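Local atomic coordinates of putative mannose-1-phosphate guanylyl transferase (Thermus thermophilus, PDB entry 2CU2), a protein that probably transfers a guanylyl group from GTP to mannose 1-phosphate, forming GDP-mannose. Residues A[197-211]-A[228-241]. Sequence-based numbering, arbitrary orientation.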
ATOM      1  N   MET A 197       0.967  48.545   0.348  1.00 35.07           N
ATOM      2  CA  MET A 197       0.799  47.564  -0.727  1.00 34.50           C
ATOM      3  C   MET A 197       0.047  48.170  -1.915  1.00 34.09           C
ATOM      4  O   MET A 197       0.311  47.876  -3.073  1.00 35.15           O
ATOM      5  CB  MET A 197       0.067  46.329  -0.183  1.00 34.45           C
ATOM      6  CG  MET A 197      -0.183  45.238  -1.243  1.00 34.96           C
ATOM      7  SD  MET A 197       1.287  44.776  -2.174  1.00 38.51           S
ATOM      8  CE  MET A 197       2.061  43.710  -0.953  1.00 37.94           C
ATOM      9  N   ALA A 198      -0.946  49.024  -1.591  1.00 34.23           N
ATOM     10  CA  ALA A 198      -1.645  49.719  -2.662  1.00 35.08           C
ATOM     11  C   ALA A 198      -0.657  50.470  -3.550  1.00 35.56           C
ATOM     12  O   ALA A 198      -0.711  50.435  -4.772  1.00 35.52           O
ATOM     13  CB  ALA A 198      -2.636  50.706  -2.039  1.00 31.32           C
ATOM     14  N   GLU A 199       0.256  51.199  -2.879  1.00 37.10           N
ATOM     15  CA  GLU A 199       1.256  51.959  -3.623  1.00 40.35           C
ATOM     16  C   GLU A 199       2.191  51.036  -4.407  1.00 40.10           C
ATOM     17  O   GLU A 199       2.659  51.355  -5.488  1.00 40.30           O
ATOM     18  CB  GLU A 199       2.046  52.818  -2.632  1.00 42.46           C
ATOM     19  CG  GLU A 199       3.080  53.733  -3.306  1.00 49.84           C
ATOM     20  CD  GLU A 199       2.444  54.501  -4.447  1.00 53.52           C
ATOM     21  OE1 GLU A 199       1.288  54.868  -4.340  1.00 55.35           O
ATOM     22  OE2 GLU A 199       3.148  54.794  -5.412  1.00 55.34           O
ATOM     23  N   LEU A 200       2.497  49.869  -3.807  1.00 38.98           N
ATOM     24  CA  LEU A 200       3.340  48.919  -4.526  1.00 38.14           C
ATOM     25  C   LEU A 200       2.653  48.398  -5.791  1.00 38.09           C
ATOM     26  O   LEU A 200       3.275  48.174  -6.821  1.00 36.92           O
ATOM     27  CB  LEU A 200       3.680  47.753  -3.593  1.00 39.06           C
ATOM     28  CG  LEU A 200       4.802  48.093  -2.605  1.00 40.61           C
ATOM     29  CD1 LEU A 200       5.100  46.953  -1.635  1.00 39.80           C
ATOM     30  CD2 LEU A 200       6.138  48.425  -3.268  1.00 40.99           C
ATOM     31  N   PHE A 201       1.328  48.149  -5.671  1.00 36.94           N
ATOM     32  CA  PHE A 201       0.582  47.731  -6.858  1.00 38.71           C
ATOM     33  C   PHE A 201       0.717  48.792  -7.959  1.00 40.75           C
ATOM     34  O   PHE A 201       0.961  48.510  -9.126  1.00 38.92           O
ATOM     35  CB  PHE A 201      -0.908  47.579  -6.494  1.00 35.01           C
ATOM     36  CG  PHE A 201      -1.235  46.258  -5.832  1.00 35.30           C
ATOM     37  CD1 PHE A 201      -0.316  45.212  -5.821  1.00 33.93           C
ATOM     38  CD2 PHE A 201      -2.486  46.085  -5.254  1.00 32.61           C
ATOM     39  CE1 PHE A 201      -0.656  44.003  -5.219  1.00 34.87           C
ATOM     40  CE2 PHE A 201      -2.818  44.875  -4.653  1.00 32.99           C
ATOM     41  CZ  PHE A 201      -1.903  43.828  -4.629  1.00 32.33           C
ATOM     42  N   ARG A 202       0.512  50.061  -7.542  1.00 43.04           N
ATOM     43  CA  ARG A 202       0.575  51.174  -8.489  1.00 46.61           C
ATOM     44  C   ARG A 202       1.911  51.224  -9.243  1.00 46.85           C
ATOM     45  O   ARG A 202       1.975  51.514 -10.430  1.00 46.86           O
ATOM     46  CB  ARG A 202       0.368  52.473  -7.709  1.00 49.99           C
ATOM     47  CG  ARG A 202       0.733  53.710  -8.530  1.00 56.95           C
ATOM     48  CD  ARG A 202      -0.309  54.824  -8.384  1.00 61.90           C
ATOM     49  NE  ARG A 202       0.343  56.138  -8.354  1.00 69.52           N
ATOM     50  CZ  ARG A 202       0.429  56.757  -7.162  1.00 72.71           C
ATOM     51  NH1 ARG A 202      -0.057  56.178  -6.077  1.00 73.91           N
ATOM     52  NH2 ARG A 202       1.017  57.954  -7.079  1.00 73.96           N
ATOM     53  N   ARG A 203       3.009  50.957  -8.497  1.00 47.38           N
ATOM     54  CA  ARG A 203       4.342  51.094  -9.100  1.00 47.31           C
ATOM     55  C   ARG A 203       4.763  49.885  -9.956  1.00 46.38           C
ATOM     56  O   ARG A 203       5.332  50.029 -11.026  1.00 45.52           O
ATOM     57  CB  ARG A 203       5.381  51.283  -7.990  1.00 49.89           C
ATOM     58  CG  ARG A 203       5.222  52.578  -7.195  1.00 53.93           C
ATOM     59  CD  ARG A 203       6.222  52.647  -6.032  1.00 57.62           C
ATOM     60  NE  ARG A 203       6.045  53.885  -5.274  1.00 62.51           N
ATOM     61  CZ  ARG A 203       6.655  53.995  -4.075  1.00 65.35           C
ATOM     62  NH1 ARG A 203       7.404  53.011  -3.602  1.00 66.65           N
ATOM     63  NH2 ARG A 203       6.500  55.116  -3.371  1.00 66.44           N
ATOM     64  N   HIS A 204       4.536  48.651  -9.432  1.00 44.30           N
ATOM     65  CA  HIS A 204       5.055  47.470 -10.153  1.00 42.84           C
ATOM     66  C   HIS A 204       3.980  46.507 -10.684  1.00 41.40           C
ATOM     67  O   HIS A 204       4.284  45.528 -11.351  1.00 40.70           O
ATOM     68  CB  HIS A 204       6.028  46.679  -9.260  1.00 43.26           C
ATOM     69  CG  HIS A 204       6.867  47.593  -8.419  1.00 43.34           C
ATOM     70  ND1 HIS A 204       6.473  48.057  -7.213  1.00 45.42           N
ATOM     71  CD2 HIS A 204       8.168  48.043  -8.665  1.00 44.79           C
ATOM     72  CE1 HIS A 204       7.503  48.787  -6.748  1.00 46.39           C
ATOM     73  NE2 HIS A 204       8.532  48.797  -7.598  1.00 46.14           N
ATOM     74  N   LEU A 205       2.699  46.762 -10.343  1.00 39.39           N
ATOM     75  CA  LEU A 205       1.652  45.815 -10.759  1.00 38.96           C
ATOM     76  C   LEU A 205       0.326  46.516 -11.109  1.00 37.63           C
ATOM     77  O   LEU A 205      -0.692  46.392 -10.431  1.00 37.43           O
ATOM     78  CB  LEU A 205       1.441  44.824  -9.612  1.00 38.41           C
ATOM     79  CG  LEU A 205       0.835  43.482 -10.044  1.00 38.52           C
ATOM     80  CD1 LEU A 205       1.600  42.777 -11.161  1.00 38.54           C
ATOM     81  CD2 LEU A 205       0.789  42.478  -8.898  1.00 37.60           C
ATOM     82  N   PRO A 206       0.411  47.318 -12.193  1.00 37.02           N
ATOM     83  CA  PRO A 206      -0.707  48.150 -12.658  1.00 35.49           C
ATOM     84  C   PRO A 206      -2.057  47.432 -12.720  1.00 34.67           C
ATOM     85  O   PRO A 206      -3.105  47.988 -12.404  1.00 35.18           O
ATOM     86  CB  PRO A 206      -0.289  48.672 -14.025  1.00 36.21           C
ATOM     87  CG  PRO A 206       1.227  48.783 -13.988  1.00 35.50           C
ATOM     88  CD  PRO A 206       1.567  47.546 -13.044  1.00 37.03           C
ATOM     89  N   SER A 207      -2.027  46.181 -13.214  1.00 33.18           N
ATOM     90  CA  SER A 207      -3.266  45.416 -13.315  1.00 34.65           C
ATOM     91  C   SER A 207      -3.986  45.310 -11.963  1.00 34.29           C
ATOM     92  O   SER A 207      -5.205  45.365 -11.861  1.00 35.15           O
ATOM     93  CB  SER A 207      -2.931  44.015 -13.829  1.00 35.52           C
ATOM     94  OG  SER A 207      -2.024  43.380 -12.925  1.00 38.13           O
ATOM     95  N   HIS A 208      -3.179  45.105 -10.901  1.00 33.24           N
ATOM     96  CA  HIS A 208      -3.768  44.927  -9.573  1.00 34.13           C
ATOM     97  C   HIS A 208      -4.142  46.264  -8.921  1.00 33.40           C
ATOM     98  O   HIS A 208      -5.071  46.366  -8.130  1.00 33.00           O
ATOM     99  CB  HIS A 208      -2.765  44.166  -8.691  1.00 34.19           C
ATOM    100  CG  HIS A 208      -2.727  42.705  -9.073  1.00 34.88           C
ATOM    101  ND1 HIS A 208      -2.450  42.261 -10.325  1.00 36.46           N
ATOM    102  CD2 HIS A 208      -3.002  41.595  -8.267  1.00 34.88           C
ATOM    103  CE1 HIS A 208      -2.540  40.915 -10.266  1.00 35.33           C
ATOM    104  NE2 HIS A 208      -2.871  40.490  -9.045  1.00 36.48           N
ATOM    105  N   HIS A 209      -3.348  47.311  -9.228  1.00 34.42           N
ATOM    106  CA  HIS A 209      -3.692  48.630  -8.689  1.00 36.23           C
ATOM    107  C   HIS A 209      -5.042  49.101  -9.242  1.00 34.53           C
ATOM    108  O   HIS A 209      -5.909  49.608  -8.536  1.00 35.31           O
ATOM    109  CB  HIS A 209      -2.578  49.632  -9.046  1.00 38.91           C
ATOM    110  CG  HIS A 209      -3.074  51.053  -8.910  1.00 41.57           C
ATOM    111  ND1 HIS A 209      -3.622  51.753  -9.932  1.00 45.37           N
ATOM    112  CD2 HIS A 209      -3.009  51.898  -7.791  1.00 43.50           C
ATOM    113  CE1 HIS A 209      -3.898  52.977  -9.441  1.00 45.35           C
ATOM    114  NE2 HIS A 209      -3.543  53.092  -8.160  1.00 45.50           N
ATOM    115  N   GLU A 210      -5.193  48.924 -10.573  1.00 34.45           N
ATOM    116  CA  GLU A 210      -6.459  49.283 -11.213  1.00 34.61           C
ATOM    117  C   GLU A 210      -7.606  48.417 -10.691  1.00 33.75           C
ATOM    118  O   GLU A 210      -8.711  48.875 -10.435  1.00 32.86           O
ATOM    119  CB  GLU A 210      -6.306  49.102 -12.731  1.00 35.28           C
ATOM    120  CG  GLU A 210      -7.333  49.917 -13.527  1.00 38.78           C
ATOM    121  CD  GLU A 210      -7.067  49.764 -15.013  1.00 41.49           C
ATOM    122  OE1 GLU A 210      -7.521  48.795 -15.594  1.00 42.35           O
ATOM    123  OE2 GLU A 210      -6.436  50.648 -15.589  1.00 37.98           O
ATOM    124  N   ALA A 211      -7.317  47.106 -10.575  1.00 31.85           N
ATOM    125  CA  ALA A 211      -8.334  46.204 -10.052  1.00 31.37           C
ATOM    126  C   ALA A 211      -8.769  46.609  -8.643  1.00 32.24           C
ATOM    127  O   ALA A 211      -9.940  46.601  -8.291  1.00 30.19           O
ATOM    128  CB  ALA A 211      -7.759  44.784 -10.042  1.00 30.68           C
ATOM    129  N   LEU A 228      -7.798  39.625 -14.526  1.00 39.67           N
ATOM    130  CA  LEU A 228      -6.550  39.789 -13.789  1.00 40.99           C
ATOM    131  C   LEU A 228      -5.535  38.720 -14.223  1.00 41.63           C
ATOM    132  O   LEU A 228      -5.875  37.567 -14.452  1.00 41.86           O
ATOM    133  CB  LEU A 228      -6.936  39.593 -12.312  1.00 42.01           C
ATOM    134  CG  LEU A 228      -5.975  40.180 -11.274  1.00 43.48           C
ATOM    135  CD1 LEU A 228      -5.803  41.693 -11.349  1.00 43.01           C
ATOM    136  CD2 LEU A 228      -6.463  39.913  -9.857  1.00 42.11           C
ATOM    137  N   PRO A 229      -4.262  39.135 -14.385  1.00 41.08           N
ATOM    138  CA  PRO A 229      -3.189  38.195 -14.722  1.00 41.56           C
ATOM    139  C   PRO A 229      -2.799  37.342 -13.503  1.00 42.03           C
ATOM    140  O   PRO A 229      -2.747  37.806 -12.365  1.00 41.88           O
ATOM    141  CB  PRO A 229      -2.004  39.053 -15.135  1.00 41.56           C
ATOM    142  CG  PRO A 229      -2.145  40.359 -14.370  1.00 41.79           C
ATOM    143  CD  PRO A 229      -3.727  40.485 -14.288  1.00 40.33           C
ATOM    144  N   LYS A 230      -2.509  36.051 -13.758  1.00 42.65           N
ATOM    145  CA  LYS A 230      -2.102  35.157 -12.672  1.00 42.12           C
ATOM    146  C   LYS A 230      -0.622  35.334 -12.323  1.00 41.55           C
ATOM    147  O   LYS A 230       0.272  35.056 -13.115  1.00 41.21           O
ATOM    148  CB  LYS A 230      -2.362  33.707 -13.118  1.00 43.54           C
ATOM    149  CG  LYS A 230      -1.946  32.673 -12.061  1.00 45.87           C
ATOM    150  CD  LYS A 230      -2.021  31.235 -12.579  1.00 46.69           C
ATOM    151  CE  LYS A 230      -1.444  30.214 -11.589  1.00 48.09           C
ATOM    152  NZ  LYS A 230      -2.147  28.936 -11.738  1.00 47.53           N
ATOM    153  N   ILE A 231      -0.371  35.858 -11.107  1.00 40.98           N
ATOM    154  CA  ILE A 231       1.006  36.070 -10.673  1.00 40.92           C
ATOM    155  C   ILE A 231       1.126  36.015  -9.152  1.00 41.44           C
ATOM    156  O   ILE A 231       0.219  36.381  -8.411  1.00 40.51           O
ATOM    157  CB  ILE A 231       1.475  37.433 -11.199  1.00 42.31           C
ATOM    158  CG1 ILE A 231       2.976  37.602 -10.966  1.00 43.83           C
ATOM    159  CG2 ILE A 231       0.751  38.560 -10.447  1.00 42.26           C
ATOM    160  CD1 ILE A 231       3.540  38.855 -11.633  1.00 43.82           C
ATOM    161  N   SER A 232       2.274  35.489  -8.675  1.00 39.64           N
ATOM    162  CA  SER A 232       2.507  35.457  -7.238  1.00 40.31           C
ATOM    163  C   SER A 232       2.845  36.852  -6.721  1.00 40.16           C
ATOM    164  O   SER A 232       3.253  37.738  -7.457  1.00 40.66           O
ATOM    165  CB  SER A 232       3.662  34.495  -6.948  1.00 39.89           C
ATOM    166  OG  SER A 232       4.901  35.186  -7.068  1.00 40.45           O
ATOM    167  N   ILE A 233       2.613  37.056  -5.416  1.00 39.88           N
ATOM    168  CA  ILE A 233       2.946  38.352  -4.850  1.00 40.28           C
ATOM    169  C   ILE A 233       4.462  38.531  -4.745  1.00 41.27           C
ATOM    170  O   ILE A 233       4.993  39.633  -4.744  1.00 39.65           O
ATOM    171  CB  ILE A 233       2.301  38.448  -3.471  1.00 40.58           C
ATOM    172  CG1 ILE A 233       2.471  39.862  -2.911  1.00 40.62           C
ATOM    173  CG2 ILE A 233       2.995  37.469  -2.507  1.00 39.53           C
ATOM    174  CD1 ILE A 233       1.754  40.912  -3.765  1.00 40.30           C
ATOM    175  N   ASP A 234       5.160  37.385  -4.626  1.00 42.95           N
ATOM    176  CA  ASP A 234       6.615  37.426  -4.532  1.00 46.16           C
ATOM    177  C   ASP A 234       7.247  37.982  -5.811  1.00 46.63           C
ATOM    178  O   ASP A 234       8.149  38.809  -5.789  1.00 47.07           O
ATOM    179  CB  ASP A 234       7.115  36.000  -4.289  1.00 48.78           C
ATOM    180  CG  ASP A 234       6.594  35.500  -2.949  1.00 51.28           C
ATOM    181  OD1 ASP A 234       5.426  35.115  -2.896  1.00 54.67           O
ATOM    182  OD2 ASP A 234       7.357  35.484  -1.988  1.00 52.16           O
ATOM    183  N   TYR A 235       6.767  37.463  -6.956  1.00 48.38           N
ATOM    184  CA  TYR A 235       7.332  37.881  -8.235  1.00 49.64           C
ATOM    185  C   TYR A 235       6.750  39.215  -8.707  1.00 48.63           C
ATOM    186  O   TYR A 235       7.424  40.053  -9.290  1.00 47.61           O
ATOM    187  CB  TYR A 235       7.027  36.791  -9.265  1.00 53.57           C
ATOM    188  CG  TYR A 235       7.541  37.190 -10.603  1.00 58.99           C
ATOM    189  CD1 TYR A 235       8.910  37.339 -10.806  1.00 60.79           C
ATOM    190  CD2 TYR A 235       6.666  37.334 -11.682  1.00 60.57           C
ATOM    191  CE1 TYR A 235       9.403  37.609 -12.074  1.00 62.81           C
ATOM    192  CE2 TYR A 235       7.158  37.614 -12.949  1.00 63.16           C
ATOM    193  CZ  TYR A 235       8.520  37.754 -13.146  1.00 63.91           C
ATOM    194  OH  TYR A 235       9.021  38.010 -14.408  1.00 65.44           O
ATOM    195  N   GLY A 236       5.438  39.382  -8.464  1.00 47.25           N
ATOM    196  CA  GLY A 236       4.757  40.567  -8.970  1.00 45.24           C
ATOM    197  C   GLY A 236       5.122  41.832  -8.187  1.00 44.00           C
ATOM    198  O   GLY A 236       5.108  42.942  -8.704  1.00 42.63           O
ATOM    199  N   VAL A 237       5.422  41.646  -6.889  1.00 42.92           N
ATOM    200  CA  VAL A 237       5.654  42.816  -6.047  1.00 41.38           C
ATOM    201  C   VAL A 237       6.970  42.734  -5.267  1.00 41.61           C
ATOM    202  O   VAL A 237       7.825  43.608  -5.334  1.00 41.33           O
ATOM    203  CB  VAL A 237       4.485  42.935  -5.068  1.00 41.80           C
ATOM    204  CG1 VAL A 237       4.815  43.958  -3.983  1.00 41.04           C
ATOM    205  CG2 VAL A 237       3.232  43.374  -5.804  1.00 42.16           C
ATOM    206  N   MET A 238       7.095  41.658  -4.472  1.00 42.23           N
ATOM    207  CA  MET A 238       8.205  41.579  -3.529  1.00 43.10           C
ATOM    208  C   MET A 238       9.577  41.748  -4.191  1.00 43.84           C
ATOM    209  O   MET A 238      10.447  42.460  -3.709  1.00 44.05           O
ATOM    210  CB  MET A 238       8.123  40.234  -2.806  1.00 42.74           C
ATOM    211  CG  MET A 238       6.936  40.167  -1.843  1.00 44.64           C
ATOM    212  SD  MET A 238       6.742  41.684  -0.896  1.00 45.37           S
ATOM    213  CE  MET A 238       4.999  41.502  -0.487  1.00 47.71           C
ATOM    214  N   GLU A 239       9.772  41.032  -5.313  1.00 43.90           N
ATOM    215  CA  GLU A 239      11.086  41.050  -5.949  1.00 46.27           C
ATOM    216  C   GLU A 239      11.438  42.425  -6.526  1.00 46.34           C
ATOM    217  O   GLU A 239      12.565  42.697  -6.924  1.00 46.38           O
ATOM    218  CB  GLU A 239      11.101  39.988  -7.049  1.00 47.63           C
ATOM    219  CG  GLU A 239      10.941  38.574  -6.487  1.00 52.31           C
ATOM    220  CD  GLU A 239      10.915  37.577  -7.624  1.00 54.79           C
ATOM    221  OE1 GLU A 239      10.588  36.424  -7.385  1.00 53.96           O
ATOM    222  OE2 GLU A 239      11.230  37.966  -8.748  1.00 55.91           O
ATOM    223  N   LYS A 240      10.416  43.299  -6.592  1.00 45.98           N
ATOM    224  CA  LYS A 240      10.652  44.637  -7.135  1.00 46.06           C
ATOM    225  C   LYS A 240      10.604  45.724  -6.053  1.00 45.31           C
ATOM    226  O   LYS A 240      10.982  46.870  -6.266  1.00 44.47           O
ATOM    227  CB  LYS A 240       9.601  44.906  -8.216  1.00 49.25           C
ATOM    228  CG  LYS A 240       9.205  43.637  -8.977  1.00 53.10           C
ATOM    229  CD  LYS A 240       9.266  43.818 -10.496  1.00 55.68           C
ATOM    230  CE  LYS A 240       9.099  42.495 -11.252  1.00 58.48           C
ATOM    231  NZ  LYS A 240       7.827  42.497 -11.973  1.00 61.55           N
ATOM    232  N   ALA A 241      10.090  45.347  -4.862  1.00 44.64           N
ATOM    233  CA  ALA A 241       9.953  46.323  -3.777  1.00 45.15           C
ATOM    234  C   ALA A 241      11.302  46.894  -3.310  1.00 46.14           C
ATOM    235  O   ALA A 241      12.274  46.183  -3.094  1.00 46.21           O
ATOM    236  CB  ALA A 241       9.248  45.640  -2.602  1.00 45.46           C
TER
HETATM  237  O   HOH W   1      -2.593  37.855  -9.417  1.00 34.94           O
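Within the nucleotidyltransferase domain, of the GT-A class, residues 197-204 of helix 194-204 cross the short helix 233-238 at 82°, with axes 9.7 Å apart at closest approach, and Val237 meets Leu200 and Phe201 at the crossing. The two valine methyls divide the work: CG1, anti to the backbone N (chi1 168°), packs 3.8 Å from Leu200 CD1, while CG2 lies in plane at the edge of the Phe201 ring. Met197 and His208 of the same segment cover the two faces of that ring. One helical turn earlier, Met197 and Ile233 reach toward each other tip to tip, and Met197 CE comes 3.7 Å from Met238 CE. Val92 and Phe192 also touch Met197, joining this packing to helix 83-98 and the central sheet.

At the end of the first helix, His204 ND1 donates to a lone pair of Leu200 O at 3.2 Å, which helps to set the ring's rotation and presents CD2 to Lys240 CB at 3.5 Å. Replacing His204 with an alanine would probably open a gap beside Lys240 and take from Leu200 O the side-chain donor that supplements its backbone bond from His204 N.

Beyond the turn at Leu205, the His208 ring is sandwiched: Leu205 CD2 covers one face and Leu228 CD1 the other, a CH-pi contact 3.6 Å from the centroid and 18° off the normal. In the ring plane, Ser207 OG and His208 ND1 share a hydrogen bond, and a water hydrogen-bonded to His208 NE2 at 2.7 Å also bonds to Pro229 O at 3.0 Å.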